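Local coordinates for protein galactokinase (Bifidobacterium longum subsp. infantis ATCC 15697 = JCM 1222 = DSM 20088, PDB 6TEQ) that probably phosphorylates galactose with ATP as a galactokinase of the GHMP kinase family, and binds 2-deoxy-2-fluoro-galactose in its sugar pocket, at residues Ile385-Lys388 and Ile389-Arg392; His12-Gly15 and Val16-Thr20. One frame throughout, in Å; residues are numbered along the deposited sequence.

Contact 1. Residues Ile385-Lys388 and Ile389-Arg392; sequences IAQK and IADR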
ATOM      1  N   ILE A 385      -3.588  -3.517 -23.744  1.00 12.92           N
ATOM      2  CA  ILE A 385      -2.903  -2.277 -23.307  1.00 11.97           C
ATOM      3  C   ILE A 385      -1.591  -2.645 -22.613  1.00 12.47           C
ATOM      4  O   ILE A 385      -0.582  -1.980 -22.858  1.00 14.99           O
ATOM      5  CB  ILE A 385      -3.828  -1.426 -22.444  1.00 12.86           C
ATOM      6  CG1 ILE A 385      -4.994  -0.879 -23.284  1.00 14.39           C
ATOM      7  CG2 ILE A 385      -3.040  -0.281 -21.779  1.00 14.03           C
ATOM      8  CD1 ILE A 385      -6.102  -0.262 -22.468  1.00 16.72           C
ATOM      9  N   ALA A 386      -1.579  -3.676 -21.796  1.00 14.19           N
ATOM     10  CA  ALA A 386      -0.328  -4.175 -21.166  1.00 13.79           C
ATOM     11  C   ALA A 386       0.695  -4.527 -22.236  1.00 12.78           C
ATOM     12  O   ALA A 386       1.848  -4.166 -22.121  1.00 14.50           O
ATOM     13  CB  ALA A 386      -0.639  -5.338 -20.279  1.00 15.30           C
ATOM     14  N   GLN A 387       0.275  -5.166 -23.320  1.00 13.12           N
ATOM     15  CA  GLN A 387       1.237  -5.547 -24.366  1.00 13.68           C
ATOM     16  C   GLN A 387       1.732  -4.312 -25.132  1.00 12.07           C
ATOM     17  O   GLN A 387       2.921  -4.263 -25.475  1.00 14.12           O
ATOM     18  CB  GLN A 387       0.575  -6.562 -25.290  1.00 11.75           C
ATOM     19  CG  GLN A 387       1.569  -7.125 -26.312  1.00 14.32           C
ATOM     20  CD  GLN A 387       2.685  -7.852 -25.604  1.00 10.39           C
ATOM     21  OE1 GLN A 387       2.446  -8.897 -24.943  1.00 15.35           O
ATOM     22  NE2 GLN A 387       3.895  -7.293 -25.701  1.00 14.53           N
ATOM     23  N   LYS A 388       0.840  -3.327 -25.362  1.00 12.85           N
ATOM     24  CA  LYS A 388       1.287  -2.037 -25.936  1.00 13.57           C
ATOM     25  C   LYS A 388       2.339  -1.393 -25.029  1.00 14.28           C
ATOM     26  O   LYS A 388       3.322  -0.829 -25.547  1.00 13.34           O
ATOM     27  CB  LYS A 388       0.082  -1.148 -26.192  1.00 14.20           C
ATOM     28  CG  LYS A 388      -0.693  -1.578 -27.427  1.00 19.68           C
ATOM     29  CD  LYS A 388      -1.894  -0.739 -27.683  1.00 19.22           C
ATOM     30  CE  LYS A 388      -2.529  -1.077 -29.014  1.00 25.73           C
ATOM     31  NZ  LYS A 388      -3.860  -0.454 -29.140  1.00 27.51           N
ATOM     32  N   ILE A 389       2.143  -1.408 -23.698  1.00 14.27           N
ATOM     33  CA  ILE A 389       3.167  -0.822 -22.810  1.00 14.71           C
ATOM     34  C   ILE A 389       4.465  -1.635 -22.939  1.00 12.26           C
ATOM     35  O   ILE A 389       5.510  -0.987 -23.070  1.00 13.99           O
ATOM     36  CB  ILE A 389       2.642  -0.794 -21.381  1.00 14.86           C
ATOM     37  CG1 ILE A 389       1.457   0.160 -21.262  1.00 14.17           C
ATOM     38  CG2 ILE A 389       3.741  -0.487 -20.416  1.00 13.77           C
ATOM     39  CD1 ILE A 389       0.643  -0.040 -20.012  1.00 13.37           C
ATOM     40  N   ALA A 390       4.384  -2.954 -22.987  1.00 13.01           N
ATOM     41  CA  ALA A 390       5.568  -3.856 -23.103  1.00 13.70           C
ATOM     42  C   ALA A 390       6.311  -3.556 -24.403  1.00 14.76           C
ATOM     43  O   ALA A 390       7.569  -3.410 -24.358  1.00 15.79           O
ATOM     44  CB  ALA A 390       5.190  -5.304 -22.985  1.00 15.65           C
ATOM     45  N   ASP A 391       5.587  -3.392 -25.516  1.00 15.80           N
ATOM     46  CA  ASP A 391       6.248  -3.151 -26.831  1.00 16.07           C
ATOM     47  C   ASP A 391       6.942  -1.803 -26.743  1.00 14.14           C
ATOM     48  O   ASP A 391       8.104  -1.676 -27.126  1.00 15.40           O
ATOM     49  CB  ASP A 391       5.261  -3.192 -27.984  1.00 16.83           C
ATOM     50  CG  ASP A 391       4.819  -4.554 -28.433  1.00 16.99           C
ATOM     51  OD1 ASP A 391       5.000  -5.480 -27.661  1.00 18.31           O
ATOM     52  OD2 ASP A 391       4.453  -4.686 -29.676  1.00 21.04           O
ATOM     53  N   ARG A 392       6.256  -0.815 -26.145  1.00 15.21           N
ATOM     54  CA  ARG A 392       6.857   0.520 -26.052  1.00 13.77           C
ATOM     55  C   ARG A 392       8.100   0.508 -25.134  1.00 16.11           C
ATOM     56  O   ARG A 392       9.091   1.190 -25.428  1.00 15.59           O
ATOM     57  CB  ARG A 392       5.821   1.490 -25.512  1.00 13.64           C
ATOM     58  CG  ARG A 392       6.384   2.860 -25.226  1.00 14.54           C
ATOM     59  CD  ARG A 392       6.911   3.609 -26.462  1.00 17.62           C
ATOM     60  NE  ARG A 392       7.230   4.982 -26.058  1.00 18.79           N
ATOM     61  CZ  ARG A 392       6.335   5.955 -25.876  1.00 15.75           C
ATOM     62  NH1 ARG A 392       5.061   5.753 -26.064  1.00 19.12           N
ATOM     63  NH2 ARG A 392       6.676   7.134 -25.434  1.00 17.98           N
TER
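Q387 reaches one turn up its helix and hydrogen-bonds the carboxylate of D391, NE2 to OD1 2.9 Å. Its CB points away from the following turn, and the chain returns because CG lies anti to the backbone N (chi1 -174°) and the chain then bends at the CB-CG bond. CG and CD both pass near OD1 of D391, CG at 4.0 Å. NE2 also rests on the methyl of A390, 3.6 Å from its CB, while OE1 accepts a hydrogen bond from the backbone N of V4. The amide N-H meets OD1 of D391 on its syn side but 32° out of the carboxylate plane, with amide and carboxylate turned 60° from each other. This i to i+4 side-chain hydrogen bond lies on the helix 382-396, within the GHMP kinase C-terminal family region, and runs beside regular backbone bonds such as D391 N to Q387 O, 2.8 Å. With an alanine in place of Q387, the carboxylate of D391 would probably lose its amide partner and be freer to turn, and V4 N would lose its side-chain acceptor. Another side of the same helix is apolar. There CD1 of I389 meets CG2 of I385 at 4.1 Å, the two side chains crossing at a slant, and I385 packs on L233 and I389 on V235, both of strand 230-236. NZ of K388 hydrogen-bonds OD1 of N357, and NE of R392 forms a salt bridge with E396.

Contact 2. Residues His12-Gly15 and Val16-Thr20; sequences HEEG and VSQAT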
ATOM      1  N   HIS A  12      -6.146 -19.554  -2.120  1.00 18.24           N
ATOM      2  CA  HIS A  12      -6.142 -19.929  -0.684  1.00 19.33           C
ATOM      3  C   HIS A  12      -5.369 -21.249  -0.567  1.00 19.07           C
ATOM      4  O   HIS A  12      -4.493 -21.375   0.294  1.00 19.84           O
ATOM      5  CB  HIS A  12      -7.589 -19.943  -0.171  1.00 22.16           C
ATOM      6  CG  HIS A  12      -7.862 -20.887   0.949  1.00 24.96           C
ATOM      7  ND1 HIS A  12      -7.478 -20.604   2.245  1.00 26.27           N
ATOM      8  CD2 HIS A  12      -8.458 -22.108   0.972  1.00 29.97           C
ATOM      9  CE1 HIS A  12      -7.849 -21.600   3.021  1.00 27.11           C
ATOM     10  NE2 HIS A  12      -8.454 -22.532   2.279  1.00 30.09           N
ATOM     11  N   GLU A  13      -5.718 -22.239  -1.400  1.00 19.63           N
ATOM     12  CA  GLU A  13      -5.146 -23.612  -1.276  1.00 21.53           C
ATOM     13  C   GLU A  13      -3.633 -23.570  -1.535  1.00 17.44           C
ATOM     14  O   GLU A  13      -2.866 -24.197  -0.803  1.00 19.77           O
ATOM     15  CB  GLU A  13      -5.874 -24.567  -2.220  1.00 27.21           C
ATOM     16  CG  GLU A  13      -7.355 -24.749  -1.872  1.00 29.77           C
ATOM     17  CD  GLU A  13      -8.396 -23.696  -2.287  1.00 33.27           C
ATOM     18  OE1 GLU A  13      -8.068 -22.626  -2.949  1.00 27.77           O
ATOM     19  OE2 GLU A  13      -9.563 -23.940  -1.915  1.00 45.42           O
ATOM     20  N   GLU A  14      -3.187 -22.812  -2.528  1.00 16.47           N
ATOM     21  CA  GLU A  14      -1.765 -22.723  -2.930  1.00 17.78           C
ATOM     22  C   GLU A  14      -0.974 -22.017  -1.840  1.00 18.93           C
ATOM     23  O   GLU A  14       0.126 -22.480  -1.504  1.00 17.21           O
ATOM     24  CB  GLU A  14      -1.685 -21.933  -4.240  1.00 18.17           C
ATOM     25  CG  GLU A  14      -2.038 -22.744  -5.489  1.00 21.58           C
ATOM     26  CD  GLU A  14      -2.252 -21.943  -6.764  1.00 25.60           C
ATOM     27  OE1 GLU A  14      -2.345 -20.680  -6.717  1.00 20.38           O
ATOM     28  OE2 GLU A  14      -2.290 -22.614  -7.825  1.00 27.64           O
ATOM     29  N   GLY A  15      -1.489 -20.892  -1.348  1.00 15.56           N
ATOM     30  CA  GLY A  15      -0.804 -20.115  -0.313  1.00 16.39           C
ATOM     31  C   GLY A  15      -0.635 -20.935   0.951  1.00 14.26           C
ATOM     32  O   GLY A  15       0.474 -20.997   1.530  1.00 17.34           O
ATOM     33  N   VAL A  16      -1.708 -21.583   1.382  1.00 15.91           N
ATOM     34  CA  VAL A  16      -1.636 -22.431   2.600  1.00 17.91           C
ATOM     35  C   VAL A  16      -0.643 -23.560   2.327  1.00 15.26           C
ATOM     36  O   VAL A  16       0.201 -23.859   3.199  1.00 18.78           O
ATOM     37  CB  VAL A  16      -3.007 -22.945   3.032  1.00 17.19           C
ATOM     38  CG1 VAL A  16      -2.922 -24.015   4.092  1.00 20.19           C
ATOM     39  CG2 VAL A  16      -3.875 -21.793   3.514  1.00 19.80           C
ATOM     40  N   SER A  17      -0.798 -24.238   1.197  1.00 16.60           N
ATOM     41  CA  SER A  17       0.043 -25.435   0.880  1.00 19.28           C
ATOM     42  C   SER A  17       1.533 -25.029   0.878  1.00 19.01           C
ATOM     43  O   SER A  17       2.379 -25.654   1.529  1.00 18.42           O
ATOM     44  CB  SER A  17      -0.419 -26.069  -0.418  1.00 22.28           C
ATOM     45  OG  SER A  17       0.282 -27.236  -0.633  1.00 31.61           O
ATOM     46  N   GLN A  18       1.858 -23.924   0.239  1.00 17.63           N
ATOM     47  CA  GLN A  18       3.260 -23.515   0.036  1.00 17.81           C
ATOM     48  C   GLN A  18       3.867 -22.972   1.325  1.00 16.01           C
ATOM     49  O   GLN A  18       5.048 -23.255   1.631  1.00 17.61           O
ATOM     50  CB  GLN A  18       3.318 -22.496  -1.103  1.00 18.38           C
ATOM     51  CG  GLN A  18       3.092 -23.126  -2.471  1.00 17.70           C
ATOM     52  CD  GLN A  18       3.040 -22.107  -3.586  1.00 16.49           C
ATOM     53  OE1 GLN A  18       3.859 -21.219  -3.629  1.00 20.91           O
ATOM     54  NE2 GLN A  18       2.236 -22.386  -4.603  1.00 20.61           N
ATOM     55  N   ALA A  19       3.118 -22.172   2.081  1.00 17.02           N
ATOM     56  CA  ALA A  19       3.603 -21.599   3.352  1.00 16.42           C
ATOM     57  C   ALA A  19       3.799 -22.728   4.345  1.00 14.75           C
ATOM     58  O   ALA A  19       4.839 -22.743   5.056  1.00 15.67           O
ATOM     59  CB  ALA A  19       2.635 -20.590   3.875  1.00 15.94           C
ATOM     60  N   THR A  20       2.880 -23.691   4.348  1.00 16.88           N
ATOM     61  CA  THR A  20       2.953 -24.839   5.299  1.00 18.19           C
ATOM     62  C   THR A  20       4.180 -25.690   4.968  1.00 16.91           C
ATOM     63  O   THR A  20       4.920 -26.009   5.853  1.00 16.75           O
ATOM     64  CB  THR A  20       1.675 -25.654   5.313  1.00 19.35           C
ATOM     65  OG1 THR A  20       0.571 -24.817   5.678  1.00 20.82           O
ATOM     66  CG2 THR A  20       1.802 -26.779   6.311  1.00 18.85           C
TER
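The carbonyl oxygen of V16 takes two hydrogen bonds from T20, one from the hydroxyl OG1 at 2.7 Å and one from the backbone N at 2.9 Å. They arrive from opposite faces of the carbonyl plane, and OG1 stands 31° off it. The hydroxyl thus donates back to the preceding turn of its own helix, which fixes the rotation of the threonine side chain. V16 in turn lies alongside H12, one turn earlier, both side chains pointing the same way. CG2 of V16, set beside its own backbone N, sits 3.3 Å from O of H12 and comes obliquely to the imidazole, 4.0 Å from ND1. That ND1 is hydrogen-bonded to OE1 of E415, and V16 packs on E415 and A416, so strand 413-417 borders both residues. Q18 extends back along E14: its CG is 3.2 Å from O of E14, and its NE2 approaches CB of E14 at 4.0 Å. The carboxylate of E14 runs much the same way as Q18, and its OE1 accepts a hydrogen bond from the backbone N of T11, the residue just before the helix. G15, itself buried, has no side chain; its O accepts a bond from N of A19, whose methyl packs on F65 and A67 of strand 54-70. These i to i+4 bonds, with a glutamate reaching back to a backbone N at the start, are characteristic of the first turns of an alpha-helix, here 12-27, packed against a beta-sheet.

From the N terminus, the chain passes strand 5-6 and enters helix 12-27, whose opening turns hold contact 2. Contact 1 comes far later, in helix 382-396 near the C terminus. Each lies within one continuous helical run, so neither closes a long loop; they follow in series, without nesting or crossing. Their centres are 32 Å apart and their nearest atoms about 21 Å. Contact 2 sets its helix on the sheet that includes strands 54-70 and 413-417, contact 1 on the sheet that includes strand 230-236. Strand 5-6 pairs with 402-404 in the latter and 413-417 with 33-42 in the former, so each chain end lies by the other contact's helix.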